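Local structure of hepatocyte growth factor-regulated tyrosine kinase substrate (Drosophila melanogaster, 1DVP) at residues 57-62 with 100-105; 27-32 with 67-72; 108-113 with 138-143; 77-82 with 121-126. The protein is needed for endosome membrane invagination and multivesicular body formation, binds ubiquitin, and helps send activated tyrosine kinase receptors to degradation. All blocks are in the same frame, centred on the assembly; numbering follows the deposited sequence.

Contact 1 (57-62 with 100-105); sequences HSSCYS and ENVRQK
C60 points its sulfur at helix 100-116, between N101 and K105. SG stands anti to the backbone N (chi1 -160°), which carries it to K105 CB at 3.8 Å. C60 CB meets N101 ND2 at 3.5 Å. The N101 amide packs on the cysteine; there is no hydrogen bond across the segments. Its ND2 makes a weak hydrogen bond to P56 O, just before the segment.

S59 comes to the two methyls of V102 with its hydroxyl oxygen. OG sits 3.4 Å from V102 CG1 and 3.5 Å from V102 CG2, so it nestles against the fork of the valine. The polar need of this buried oxygen is met elsewhere, by a hydrogen bond to M51 O. K105 gives only the root of its side chain to the cysteine. The chain then bends at chi2, and NZ forms salt bridges with E67 and E108.

The segments of helices 56-72 and 100-116 run nearly parallel, at 9°, with axes 9.1 Å apart. F93 of helix 84-96 packs on both S59 and V102, and L63, further along helix 56-72, packs on V102 and K105.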
loop_
_atom_site.group_PDB
_atom_site.type_symbol
_atom_site.label_atom_id
_atom_site.label_comp_id
_atom_site.label_asym_id
_atom_site.label_seq_id
_atom_site.Cartn_x
_atom_site.Cartn_y
_atom_site.Cartn_z
ATOM N N HIS A 57 -29.241 4.040 22.601
ATOM C CA HIS A 57 -28.332 3.598 21.534
ATOM C C HIS A 57 -28.582 4.372 20.227
ATOM O O HIS A 57 -27.641 4.875 19.624
ATOM C CB HIS A 57 -28.467 2.092 21.312
ATOM C CG HIS A 57 -28.299 1.292 22.568
ATOM N ND1 HIS A 57 -29.361 0.708 23.226
ATOM C CD2 HIS A 57 -27.204 1.050 23.329
ATOM C CE1 HIS A 57 -28.926 0.142 24.340
ATOM N NE2 HIS A 57 -27.624 0.337 24.424
ATOM N N SER A 58 -29.842 4.471 19.803
ATOM C CA SER A 58 -30.176 5.238 18.610
ATOM C C SER A 58 -29.729 6.702 18.765
ATOM O O SER A 58 -29.186 7.337 17.831
ATOM C CB SER A 58 -31.685 5.227 18.357
ATOM O OG SER A 58 -32.154 3.931 18.045
ATOM N N SER A 59 -29.984 7.254 19.945
ATOM C CA SER A 59 -29.631 8.642 20.216
ATOM C C SER A 59 -28.122 8.856 20.161
ATOM O O SER A 59 -27.646 9.829 19.589
ATOM C CB SER A 59 -30.174 9.062 21.579
ATOM O OG SER A 59 -29.637 10.299 21.984
ATOM N N CYS A 60 -27.361 7.939 20.734
ATOM C CA CYS A 60 -25.932 8.110 20.718
ATOM C C CYS A 60 -25.348 7.852 19.337
ATOM O O CYS A 60 -24.361 8.480 18.964
ATOM C CB CYS A 60 -25.260 7.199 21.743
ATOM S SG CYS A 60 -23.608 7.795 22.136
ATOM N N TYR A 61 -25.942 6.913 18.603
ATOM C CA TYR A 61 -25.503 6.603 17.259
ATOM C C TYR A 61 -25.686 7.828 16.348
ATOM O O TYR A 61 -24.797 8.123 15.536
ATOM C CB TYR A 61 -26.279 5.399 16.679
ATOM C CG TYR A 61 -25.689 4.035 17.002
ATOM C CD1 TYR A 61 -24.304 3.837 17.073
ATOM C CD2 TYR A 61 -26.514 2.940 17.200
ATOM C CE1 TYR A 61 -23.760 2.579 17.344
ATOM C CE2 TYR A 61 -26.004 1.675 17.470
ATOM C CZ TYR A 61 -24.628 1.490 17.549
ATOM O OH TYR A 61 -24.139 0.232 17.890
ATOM N N SER A 62 -26.808 8.545 16.498
ATOM C CA SER A 62 -27.054 9.720 15.669
ATOM C C SER A 62 -25.963 10.759 15.937
ATOM O O SER A 62 -25.634 11.517 15.054
ATOM C CB SER A 62 -28.471 10.324 15.890
ATOM O OG SER A 62 -28.544 11.172 17.028
ATOM N N GLU A 100 -26.821 9.223 30.121
ATOM C CA GLU A 100 -25.506 9.773 30.404
ATOM C C GLU A 100 -24.563 9.495 29.239
ATOM O O GLU A 100 -23.743 10.334 28.892
ATOM C CB GLU A 100 -24.943 9.143 31.681
ATOM C CG GLU A 100 -23.570 9.641 32.115
ATOM C CD GLU A 100 -23.579 11.075 32.587
ATOM O OE1 GLU A 100 -22.495 11.596 32.940
ATOM O OE2 GLU A 100 -24.660 11.700 32.610
ATOM N N ASN A 101 -24.685 8.307 28.645
ATOM C CA ASN A 101 -23.843 7.923 27.506
ATOM C C ASN A 101 -24.004 8.969 26.391
ATOM O O ASN A 101 -23.046 9.296 25.680
ATOM C CB ASN A 101 -24.250 6.533 26.985
ATOM C CG ASN A 101 -25.558 6.566 26.209
ATOM O OD1 ASN A 101 -26.542 7.159 26.663
ATOM N ND2 ASN A 101 -25.576 5.932 25.032
ATOM N N VAL A 102 -25.222 9.484 26.260
ATOM C CA VAL A 102 -25.537 10.495 25.263
ATOM C C VAL A 102 -24.891 11.830 25.637
ATOM O O VAL A 102 -24.331 12.527 24.778
ATOM C CB VAL A 102 -27.057 10.719 25.155
ATOM C CG1 VAL A 102 -27.345 11.765 24.095
ATOM C CG2 VAL A 102 -27.763 9.417 24.826
ATOM N N ARG A 103 -24.994 12.189 26.920
ATOM C CA ARG A 103 -24.434 13.436 27.433
ATOM C C ARG A 103 -22.895 13.475 27.333
ATOM O O ARG A 103 -22.311 14.521 26.994
ATOM C CB ARG A 103 -24.871 13.646 28.889
ATOM C CG ARG A 103 -23.990 14.627 29.635
ATOM C CD ARG A 103 -24.477 14.839 31.070
ATOM N NE ARG A 103 -25.911 15.100 31.089
ATOM C CZ ARG A 103 -26.835 14.206 31.426
ATOM N NH1 ARG A 103 -26.486 12.976 31.789
ATOM N NH2 ARG A 103 -28.115 14.543 31.375
ATOM N N GLN A 104 -22.262 12.340 27.634
ATOM C CA GLN A 104 -20.811 12.208 27.558
ATOM C C GLN A 104 -20.319 12.365 26.117
ATOM O O GLN A 104 -19.318 13.039 25.858
ATOM C CB GLN A 104 -20.352 10.847 28.092
ATOM C CG GLN A 104 -20.279 10.768 29.616
ATOM C CD GLN A 104 -19.827 12.081 30.228
ATOM O OE1 GLN A 104 -20.651 12.895 30.603
ATOM N NE2 GLN A 104 -18.521 12.300 30.301
ATOM N N LYS A 105 -21.038 11.757 25.183
ATOM C CA LYS A 105 -20.637 11.826 23.787
ATOM C C LYS A 105 -20.756 13.247 23.269
ATOM O O LYS A 105 -19.910 13.709 22.505
ATOM C CB LYS A 105 -21.481 10.860 22.935
ATOM C CG LYS A 105 -21.104 10.833 21.448
ATOM C CD LYS A 105 -19.663 10.366 21.205
ATOM C CE LYS A 105 -19.291 10.533 19.717
ATOM N NZ LYS A 105 -17.959 9.943 19.395
#

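Contact 2 (27-32 with 67-72); sequences LLICDE and ESIVKN
The carbonyl oxygen S68 O accepts the backbone N of N72 at 2.7 Å and has C30 SG against it at 3.8 Å. N72 ND2 comes to 3.7 Å from the same sulfur, C30 SG. The sulfur contacts are packing, with no hydrogen bond across the segments. The two helices belong to the VHS domain, a right-handed superhelix of helices, and their segments cross at -45° with axes 9.6 Å apart.

The C30 side chain points toward the other helix. S68 and N72 are one turn apart, with I69 next to S68, and the sulfur sits among the three. I69 adds its CG2 methyl, 4.1 Å from C30 SG. The same methyl meets I29 CG2 at 3.9 Å, and the two isoleucines meet at a slant, methyl to methyl. I69 CG2 faces this way because CG1 takes the position between the backbone N and the carbonyl carbon (chi1 64°), which sends the longer branch away.

All the touching residues are buried. The hydroxyl of S68 and the amide of N72 have partners outside the two segments. S68 OG bonds to L64 O, one turn back in its own helix. N72 OD1 accepts from the backbone N of D153. F173 of the second subunit packs on L27, C30 and N72, so this edge of the contact is also part of the dimer interface. C30 CB lies 4.1 Å from N72 CB.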
loop_
_atom_site.group_PDB
_atom_site.type_symbol
_atom_site.label_atom_id
_atom_site.label_comp_id
_atom_site.label_asym_id
_atom_site.label_seq_id
_atom_site.Cartn_x
_atom_site.Cartn_y
_atom_site.Cartn_z
ATOM N N LEU A 27 -20.859 6.104 5.861
ATOM C CA LEU A 27 -20.031 6.550 4.767
ATOM C C LEU A 27 -20.955 6.906 3.568
ATOM O O LEU A 27 -20.685 7.858 2.823
ATOM C CB LEU A 27 -18.983 5.459 4.425
ATOM C CG LEU A 27 -17.970 5.252 5.596
ATOM C CD1 LEU A 27 -16.930 4.205 5.241
ATOM C CD2 LEU A 27 -17.302 6.616 5.962
ATOM N N LEU A 28 -22.037 6.140 3.388
ATOM C CA LEU A 28 -23.025 6.438 2.323
ATOM C C LEU A 28 -23.675 7.827 2.603
ATOM O O LEU A 28 -23.876 8.630 1.675
ATOM C CB LEU A 28 -24.114 5.346 2.284
ATOM C CG LEU A 28 -23.853 4.071 1.477
ATOM C CD1 LEU A 28 -25.020 3.074 1.651
ATOM C CD2 LEU A 28 -23.734 4.454 -0.079
ATOM N N ILE A 29 -24.011 8.105 3.863
ATOM C CA ILE A 29 -24.591 9.391 4.241
ATOM C C ILE A 29 -23.610 10.518 3.872
ATOM O O ILE A 29 -23.993 11.464 3.209
ATOM C CB ILE A 29 -24.980 9.430 5.768
ATOM C CG1 ILE A 29 -26.250 8.603 5.980
ATOM C CG2 ILE A 29 -25.234 10.914 6.252
ATOM C CD1 ILE A 29 -26.631 8.403 7.393
ATOM N N CYS A 30 -22.332 10.378 4.242
ATOM C CA CYS A 30 -21.344 11.409 3.902
ATOM C C CYS A 30 -21.275 11.654 2.398
ATOM O O CYS A 30 -21.271 12.793 1.969
ATOM C CB CYS A 30 -19.974 11.012 4.442
ATOM S SG CYS A 30 -19.990 10.961 6.235
ATOM N N ASP A 31 -21.205 10.597 1.594
ATOM C CA ASP A 31 -21.196 10.755 0.132
ATOM C C ASP A 31 -22.478 11.454 -0.384
ATOM O O ASP A 31 -22.413 12.352 -1.244
ATOM C CB ASP A 31 -21.053 9.382 -0.548
ATOM C CG ASP A 31 -19.605 8.854 -0.504
ATOM O OD1 ASP A 31 -18.676 9.690 -0.368
ATOM O OD2 ASP A 31 -19.420 7.630 -0.623
ATOM N N GLU A 32 -23.652 11.034 0.127
ATOM C CA GLU A 32 -24.916 11.650 -0.325
ATOM C C GLU A 32 -24.897 13.158 -0.085
ATOM O O GLU A 32 -25.393 13.903 -0.914
ATOM C CB GLU A 32 -26.153 11.013 0.352
ATOM C CG GLU A 32 -26.248 9.507 0.087
ATOM C CD GLU A 32 -27.378 8.742 0.809
ATOM O OE1 GLU A 32 -27.395 8.628 2.065
ATOM O OE2 GLU A 32 -28.242 8.211 0.078
ATOM N N GLU A 67 -20.888 13.431 14.074
ATOM C CA GLU A 67 -19.443 13.595 14.128
ATOM C C GLU A 67 -18.830 13.361 12.736
ATOM O O GLU A 67 -17.927 14.080 12.300
ATOM C CB GLU A 67 -18.869 12.610 15.130
ATOM C CG GLU A 67 -17.327 12.560 15.231
ATOM C CD GLU A 67 -16.895 11.470 16.223
ATOM O OE1 GLU A 67 -17.815 10.873 16.853
ATOM O OE2 GLU A 67 -15.681 11.198 16.373
ATOM N N SER A 68 -19.354 12.344 12.053
ATOM C CA SER A 68 -18.881 11.959 10.732
ATOM C C SER A 68 -19.141 12.950 9.627
ATOM O O SER A 68 -18.265 13.151 8.792
ATOM C CB SER A 68 -19.470 10.600 10.323
ATOM O OG SER A 68 -19.063 9.621 11.232
ATOM N N ILE A 69 -20.325 13.552 9.574
ATOM C CA ILE A 69 -20.540 14.501 8.481
ATOM C C ILE A 69 -19.779 15.808 8.733
ATOM O O ILE A 69 -19.344 16.472 7.797
ATOM C CB ILE A 69 -22.071 14.772 8.208
ATOM C CG1 ILE A 69 -22.742 15.444 9.415
ATOM C CG2 ILE A 69 -22.786 13.449 7.920
ATOM C CD1 ILE A 69 -24.164 15.987 9.086
ATOM N N VAL A 70 -19.590 16.159 10.006
ATOM C CA VAL A 70 -18.861 17.372 10.322
ATOM C C VAL A 70 -17.450 17.099 9.896
ATOM O O VAL A 70 -16.760 17.950 9.337
ATOM C CB VAL A 70 -18.875 17.694 11.849
ATOM C CG1 VAL A 70 -17.745 18.733 12.196
ATOM C CG2 VAL A 70 -20.212 18.279 12.230
ATOM N N LYS A 71 -16.987 15.894 10.168
ATOM C CA LYS A 71 -15.635 15.572 9.790
ATOM C C LYS A 71 -15.404 15.313 8.274
ATOM O O LYS A 71 -14.339 15.672 7.732
ATOM C CB LYS A 71 -15.165 14.367 10.582
ATOM C CG LYS A 71 -13.798 13.916 10.212
ATOM C CD LYS A 71 -13.207 13.111 11.315
ATOM C CE LYS A 71 -13.288 11.634 10.975
ATOM N NZ LYS A 71 -12.678 10.847 12.092
ATOM N N ASN A 72 -16.376 14.688 7.611
ATOM C CA ASN A 72 -16.218 14.330 6.202
ATOM C C ASN A 72 -16.941 15.164 5.162
ATOM O O ASN A 72 -16.806 14.888 3.975
ATOM C CB ASN A 72 -16.652 12.867 5.974
ATOM C CG ASN A 72 -15.799 11.901 6.735
ATOM O OD1 ASN A 72 -14.603 12.144 6.943
ATOM N ND2 ASN A 72 -16.390 10.807 7.160
#

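Contact 3 (108-113 with 138-143); sequences ELVQTW and HTFPEL
The F140 ring is met obliquely by Q111 and V110 of helix 100-116. Q111 CB is 3.8 Å from F140 CD2. V110 CG1 is 4.1 Å from F140 CE2, and the two side chains cross at about a right angle. M130 and K134 of helix 125-135 also pack on this ring, as does L107. The puckered ring of P141 sets its CG 4.0 Å from E108 CB and touches Q104 one turn earlier.

Q111 reaches out over the loop. CG lies anti to the backbone N (chi1 169°) and the chain stays extended, so the amide arrives beside the backbone of P141. Q111 OE1 is modelled 3.2 Å from P141 O; the amide is probably turned over, so the pair stays undecided. The close approach of L143 to the same side chain is doubtful.

Segment 138-143 has no regular structure. It follows the last helix of the VHS domain, 125-135, and runs back across the side of helix 100-116 on the way to the FYVE zinc finger. An alanine at Q111 would keep CB against F140 but is likely to open a gap beside the P141 carbonyl, where the long chain now lies.

E108 gives its CB to the proline while its carboxylate turns elsewhere, with OE1 in a salt bridge to K105. Y115 packs on L143 near the far end of the segment.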
loop_
_atom_site.group_PDB
_atom_site.type_symbol
_atom_site.label_atom_id
_atom_site.label_comp_id
_atom_site.label_asym_id
_atom_site.label_seq_id
_atom_site.Cartn_x
_atom_site.Cartn_y
_atom_site.Cartn_z
ATOM N N GLU A 108 -17.890 15.379 24.650
ATOM C CA GLU A 108 -16.678 15.069 23.892
ATOM C C GLU A 108 -16.666 15.800 22.523
ATOM O O GLU A 108 -15.661 16.396 22.153
ATOM C CB GLU A 108 -16.599 13.545 23.680
ATOM C CG GLU A 108 -15.565 13.039 22.649
ATOM C CD GLU A 108 -15.964 11.652 22.085
ATOM O OE1 GLU A 108 -16.159 11.529 20.858
ATOM O OE2 GLU A 108 -16.107 10.691 22.881
ATOM N N LEU A 109 -17.785 15.771 21.800
ATOM C CA LEU A 109 -17.884 16.398 20.479
ATOM C C LEU A 109 -17.697 17.907 20.579
ATOM O O LEU A 109 -16.966 18.504 19.799
ATOM C CB LEU A 109 -19.233 16.066 19.803
ATOM C CG LEU A 109 -19.475 14.570 19.461
ATOM C CD1 LEU A 109 -20.811 14.409 18.770
ATOM C CD2 LEU A 109 -18.384 14.018 18.561
ATOM N N VAL A 110 -18.360 18.518 21.554
ATOM C CA VAL A 110 -18.226 19.962 21.748
ATOM C C VAL A 110 -16.757 20.355 21.885
ATOM O O VAL A 110 -16.327 21.298 21.281
ATOM C CB VAL A 110 -18.948 20.418 23.014
ATOM C CG1 VAL A 110 -18.439 21.849 23.416
ATOM C CG2 VAL A 110 -20.450 20.402 22.791
ATOM N N GLN A 111 -16.007 19.606 22.692
ATOM C CA GLN A 111 -14.585 19.842 22.952
ATOM C C GLN A 111 -13.744 19.508 21.725
ATOM O O GLN A 111 -12.808 20.242 21.364
ATOM C CB GLN A 111 -14.142 18.989 24.156
ATOM C CG GLN A 111 -12.653 18.927 24.373
ATOM C CD GLN A 111 -12.260 18.082 25.584
ATOM O OE1 GLN A 111 -12.458 16.855 25.607
ATOM N NE2 GLN A 111 -11.719 18.741 26.608
ATOM N N THR A 112 -14.064 18.387 21.073
ATOM C CA THR A 112 -13.341 18.024 19.863
ATOM C C THR A 112 -13.505 19.152 18.870
ATOM O O THR A 112 -12.557 19.603 18.242
ATOM C CB THR A 112 -13.919 16.761 19.206
ATOM O OG1 THR A 112 -13.637 15.625 20.038
ATOM C CG2 THR A 112 -13.289 16.592 17.778
ATOM N N TRP A 113 -14.738 19.604 18.732
ATOM C CA TRP A 113 -15.008 20.661 17.787
ATOM C C TRP A 113 -14.373 21.996 18.191
ATOM O O TRP A 113 -13.952 22.782 17.333
ATOM C CB TRP A 113 -16.521 20.782 17.602
ATOM C CG TRP A 113 -17.122 19.543 16.924
ATOM C CD1 TRP A 113 -16.488 18.716 16.036
ATOM C CD2 TRP A 113 -18.476 19.087 17.002
ATOM N NE1 TRP A 113 -17.360 17.776 15.556
ATOM C CE2 TRP A 113 -18.593 17.974 16.122
ATOM C CE3 TRP A 113 -19.612 19.504 17.714
ATOM C CZ2 TRP A 113 -19.808 17.277 15.940
ATOM C CZ3 TRP A 113 -20.834 18.798 17.527
ATOM C CH2 TRP A 113 -20.911 17.704 16.649
ATOM N N HIS A 138 -19.967 21.301 34.403
ATOM C CA HIS A 138 -19.771 20.104 33.584
ATOM C C HIS A 138 -18.288 19.780 33.438
ATOM O O HIS A 138 -17.477 20.675 33.223
ATOM C CB HIS A 138 -20.382 20.307 32.195
ATOM C CG HIS A 138 -21.878 20.264 32.170
ATOM N ND1 HIS A 138 -22.590 19.090 32.284
ATOM C CD2 HIS A 138 -22.799 21.249 32.034
ATOM C CE1 HIS A 138 -23.884 19.354 32.219
ATOM N NE2 HIS A 138 -24.038 20.656 32.066
ATOM N N THR A 139 -17.951 18.498 33.584
ATOM C CA THR A 139 -16.579 17.996 33.449
ATOM C C THR A 139 -16.435 17.409 32.033
ATOM O O THR A 139 -17.304 16.654 31.590
ATOM C CB THR A 139 -16.276 16.857 34.473
ATOM O OG1 THR A 139 -16.334 17.366 35.816
ATOM C CG2 THR A 139 -14.888 16.271 34.221
ATOM N N PHE A 140 -15.355 17.743 31.325
ATOM C CA PHE A 140 -15.170 17.230 29.968
ATOM C C PHE A 140 -14.245 16.031 29.909
ATOM O O PHE A 140 -13.325 15.918 30.711
ATOM C CB PHE A 140 -14.652 18.326 29.024
ATOM C CG PHE A 140 -15.728 19.246 28.522
ATOM C CD1 PHE A 140 -16.228 20.268 29.330
ATOM C CD2 PHE A 140 -16.279 19.063 27.264
ATOM C CE1 PHE A 140 -17.257 21.090 28.890
ATOM C CE2 PHE A 140 -17.311 19.878 26.815
ATOM C CZ PHE A 140 -17.803 20.897 27.632
ATOM N N PRO A 141 -14.479 15.123 28.941
ATOM C CA PRO A 141 -13.678 13.906 28.749
ATOM C C PRO A 141 -12.222 14.232 28.488
ATOM O O PRO A 141 -11.843 15.400 28.352
ATOM C CB PRO A 141 -14.330 13.240 27.541
ATOM C CG PRO A 141 -15.773 13.752 27.598
ATOM C CD PRO A 141 -15.570 15.197 27.949
ATOM N N GLU A 142 -11.404 13.194 28.409
ATOM C CA GLU A 142 -9.991 13.387 28.155
ATOM C C GLU A 142 -9.755 13.755 26.703
ATOM O O GLU A 142 -10.313 13.141 25.787
ATOM C CB GLU A 142 -9.218 12.122 28.511
ATOM C CG GLU A 142 -8.842 12.061 29.976
ATOM C CD GLU A 142 -7.492 12.693 30.245
ATOM O OE1 GLU A 142 -6.484 11.932 30.264
ATOM O OE2 GLU A 142 -7.449 13.940 30.420
ATOM N N LEU A 143 -8.915 14.761 26.502
ATOM C CA LEU A 143 -8.598 15.225 25.169
ATOM C C LEU A 143 -7.720 14.223 24.446
ATOM O O LEU A 143 -6.862 13.582 25.046
ATOM C CB LEU A 143 -7.897 16.581 25.248
ATOM C CG LEU A 143 -8.151 17.554 24.093
ATOM C CD1 LEU A 143 -7.501 17.044 22.840
ATOM C CD2 LEU A 143 -9.634 17.734 23.877
#

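Contact 4 (77-82 with 121-126); sequences VHEEVF and DKYQAI
H78 touches Y123 with its CB, 3.6 Å from Y123 OH and 3.7 Å from Y123 CZ. The imidazole itself leads away, and its NE2 donates to V70 O of helix 56-72. E79 follows on the exposed side. Its CG comes to the edge of the tyrosine ring, near the ring plane, with Y123 OH at 3.4 Å. Its carboxylate lies near K122, but E79 OE1 and K122 NZ are 5.0 Å apart, so any attraction is at long range.

F82 is the first residue past the helical part of the segment, and it turns its ring into the core. V81 CG1 lies on one face. On the opposite face I126 CD1 makes a CH-pi contact, 3.8 Å from the ring centroid and 21° off the normal. F82 CB also meets Y123 CD2 at 4.0 Å, and the two rings sit obliquely, their planes at 56°.

Y123 enters between H78 and F82 with CG anti to its carbonyl carbon (chi1 -39°). A serine in its place would probably leave a gap beside H78 CB and F82 CB, and the edge-on contact to E79 would be lost.

F117 packs its ring on H78, F82 and Y123, and W113 meets F82 edge-to-face. The result is an aromatic cluster joining the end of helix 74-81 to the loop leading into helix 125-135, and to that helix's first turn, in the VHS superhelix.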
loop_
_atom_site.group_PDB
_atom_site.type_symbol
_atom_site.label_atom_id
_atom_site.label_comp_id
_atom_site.label_asym_id
_atom_site.label_seq_id
_atom_site.Cartn_x
_atom_site.Cartn_y
_atom_site.Cartn_z
ATOM N N VAL A 77 -21.531 21.686 5.689
ATOM C CA VAL A 77 -22.072 21.138 6.917
ATOM C C VAL A 77 -21.685 22.003 8.128
ATOM O O VAL A 77 -22.496 22.242 9.006
ATOM C CB VAL A 77 -21.596 19.653 7.099
ATOM C CG1 VAL A 77 -21.788 19.181 8.525
ATOM C CG2 VAL A 77 -22.376 18.759 6.139
ATOM N N HIS A 78 -20.451 22.480 8.154
ATOM C CA HIS A 78 -19.975 23.298 9.264
ATOM C C HIS A 78 -20.821 24.546 9.457
ATOM O O HIS A 78 -21.126 24.945 10.573
ATOM C CB HIS A 78 -18.515 23.684 9.028
ATOM C CG HIS A 78 -17.601 22.500 8.878
ATOM N ND1 HIS A 78 -16.312 22.608 8.400
ATOM C CD2 HIS A 78 -17.787 21.189 9.168
ATOM C CE1 HIS A 78 -15.745 21.414 8.405
ATOM N NE2 HIS A 78 -16.618 20.539 8.870
ATOM N N GLU A 79 -21.222 25.150 8.356
ATOM C CA GLU A 79 -22.020 26.358 8.431
ATOM C C GLU A 79 -23.440 26.074 8.872
ATOM O O GLU A 79 -24.034 26.875 9.595
ATOM C CB GLU A 79 -21.992 27.056 7.079
ATOM C CG GLU A 79 -20.615 27.594 6.775
ATOM C CD GLU A 79 -20.359 27.789 5.299
ATOM O OE1 GLU A 79 -19.195 28.089 4.955
ATOM O OE2 GLU A 79 -21.303 27.639 4.483
ATOM N N GLU A 80 -23.976 24.933 8.456
ATOM C CA GLU A 80 -25.327 24.557 8.828
ATOM C C GLU A 80 -25.372 24.229 10.297
ATOM O O GLU A 80 -26.315 24.595 10.991
ATOM C CB GLU A 80 -25.787 23.303 8.070
ATOM C CG GLU A 80 -27.073 22.690 8.653
ATOM C CD GLU A 80 -28.318 23.504 8.326
ATOM O OE1 GLU A 80 -29.310 23.461 9.090
ATOM O OE2 GLU A 80 -28.312 24.186 7.282
ATOM N N VAL A 81 -24.331 23.539 10.754
ATOM C CA VAL A 81 -24.237 23.075 12.128
ATOM C C VAL A 81 -23.813 24.032 13.264
ATOM O O VAL A 81 -24.538 24.164 14.262
ATOM C CB VAL A 81 -23.313 21.826 12.189
ATOM C CG1 VAL A 81 -23.054 21.435 13.616
ATOM C CG2 VAL A 81 -23.945 20.664 11.409
ATOM N N PHE A 82 -22.647 24.667 13.123
ATOM C CA PHE A 82 -22.105 25.524 14.168
ATOM C C PHE A 82 -22.618 26.960 14.182
ATOM O O PHE A 82 -21.905 27.909 13.828
ATOM C CB PHE A 82 -20.570 25.505 14.096
ATOM C CG PHE A 82 -19.985 24.116 14.196
ATOM C CD1 PHE A 82 -19.213 23.599 13.169
ATOM C CD2 PHE A 82 -20.244 23.315 15.307
ATOM C CE1 PHE A 82 -18.703 22.294 13.245
ATOM C CE2 PHE A 82 -19.742 22.010 15.395
ATOM C CZ PHE A 82 -18.976 21.498 14.371
ATOM N N ASP A 121 -12.021 31.500 11.812
ATOM C CA ASP A 121 -12.777 32.714 12.097
ATOM C C ASP A 121 -14.265 32.376 12.214
ATOM O O ASP A 121 -14.894 32.621 13.257
ATOM C CB ASP A 121 -12.569 33.758 10.981
ATOM C CG ASP A 121 -11.665 34.918 11.408
ATOM O OD1 ASP A 121 -11.795 35.396 12.560
ATOM O OD2 ASP A 121 -10.838 35.369 10.588
ATOM N N LYS A 122 -14.818 31.798 11.151
ATOM C CA LYS A 122 -16.236 31.428 11.119
ATOM C C LYS A 122 -16.806 30.730 12.371
ATOM O O LYS A 122 -17.917 31.050 12.806
ATOM C CB LYS A 122 -16.525 30.571 9.871
ATOM C CG LYS A 122 -16.642 31.376 8.562
ATOM C CD LYS A 122 -17.119 30.537 7.370
ATOM C CE LYS A 122 -16.089 29.497 6.920
ATOM N NZ LYS A 122 -14.846 30.087 6.326
ATOM N N TYR A 123 -16.056 29.807 12.973
ATOM C CA TYR A 123 -16.576 29.088 14.137
ATOM C C TYR A 123 -15.915 29.462 15.464
ATOM O O TYR A 123 -14.699 29.717 15.519
ATOM C CB TYR A 123 -16.480 27.585 13.844
ATOM C CG TYR A 123 -16.836 27.313 12.396
ATOM C CD1 TYR A 123 -15.885 26.814 11.504
ATOM C CD2 TYR A 123 -18.070 27.709 11.880
ATOM C CE1 TYR A 123 -16.144 26.733 10.144
ATOM C CE2 TYR A 123 -18.337 27.636 10.518
ATOM C CZ TYR A 123 -17.371 27.152 9.655
ATOM O OH TYR A 123 -17.620 27.110 8.306
ATOM N N GLN A 124 -16.731 29.525 16.525
ATOM C CA GLN A 124 -16.258 29.878 17.877
ATOM C C GLN A 124 -17.383 29.790 18.933
ATOM O O GLN A 124 -17.134 29.731 20.145
ATOM C CB GLN A 124 -15.643 31.280 17.840
ATOM C CG GLN A 124 -16.473 32.394 18.482
ATOM C CD GLN A 124 -15.993 32.728 19.892
ATOM O OE1 GLN A 124 -16.437 33.710 20.507
ATOM N NE2 GLN A 124 -15.080 31.911 20.410
ATOM N N ALA A 125 -18.626 29.787 18.452
ATOM C CA ALA A 125 -19.803 29.655 19.308
ATOM C C ALA A 125 -19.649 28.334 20.046
ATOM O O ALA A 125 -20.272 28.098 21.085
ATOM C CB ALA A 125 -21.064 29.627 18.461
ATOM N N ILE A 126 -18.813 27.467 19.470
ATOM C CA ILE A 126 -18.520 26.167 20.037
ATOM C C ILE A 126 -17.572 26.370 21.205
ATOM O O ILE A 126 -17.834 25.874 22.297
ATOM C CB ILE A 126 -17.825 25.229 19.012
ATOM C CG1 ILE A 126 -18.163 25.649 17.589
ATOM C CG2 ILE A 126 -18.287 23.797 19.235
ATOM C CD1 ILE A 126 -17.326 24.953 16.561
#

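All four contacts lie in the VHS domain, away from the two zinc sites of the FYVE finger. Contacts 1 and 2 share helix 56-72, with centres about 18 Å apart, and the K105 NZ to E67 OE1 salt bridge of 2.7 Å joins them. Contacts 1 and 3 share helix 100-116. Contact 2 meets contact 3 where V70 CG1 packs on W113 NE1 at 3.5 Å. It meets contact 4 through a probable hydrogen bond of 2.6 Å from H78 NE2 to V70 O. W113 CE3 and F82 CE2, 3.4 Å apart, tie contact 3 to contact 4. Contacts 1 and 4 do not touch, their nearest atoms being about 10 Å apart.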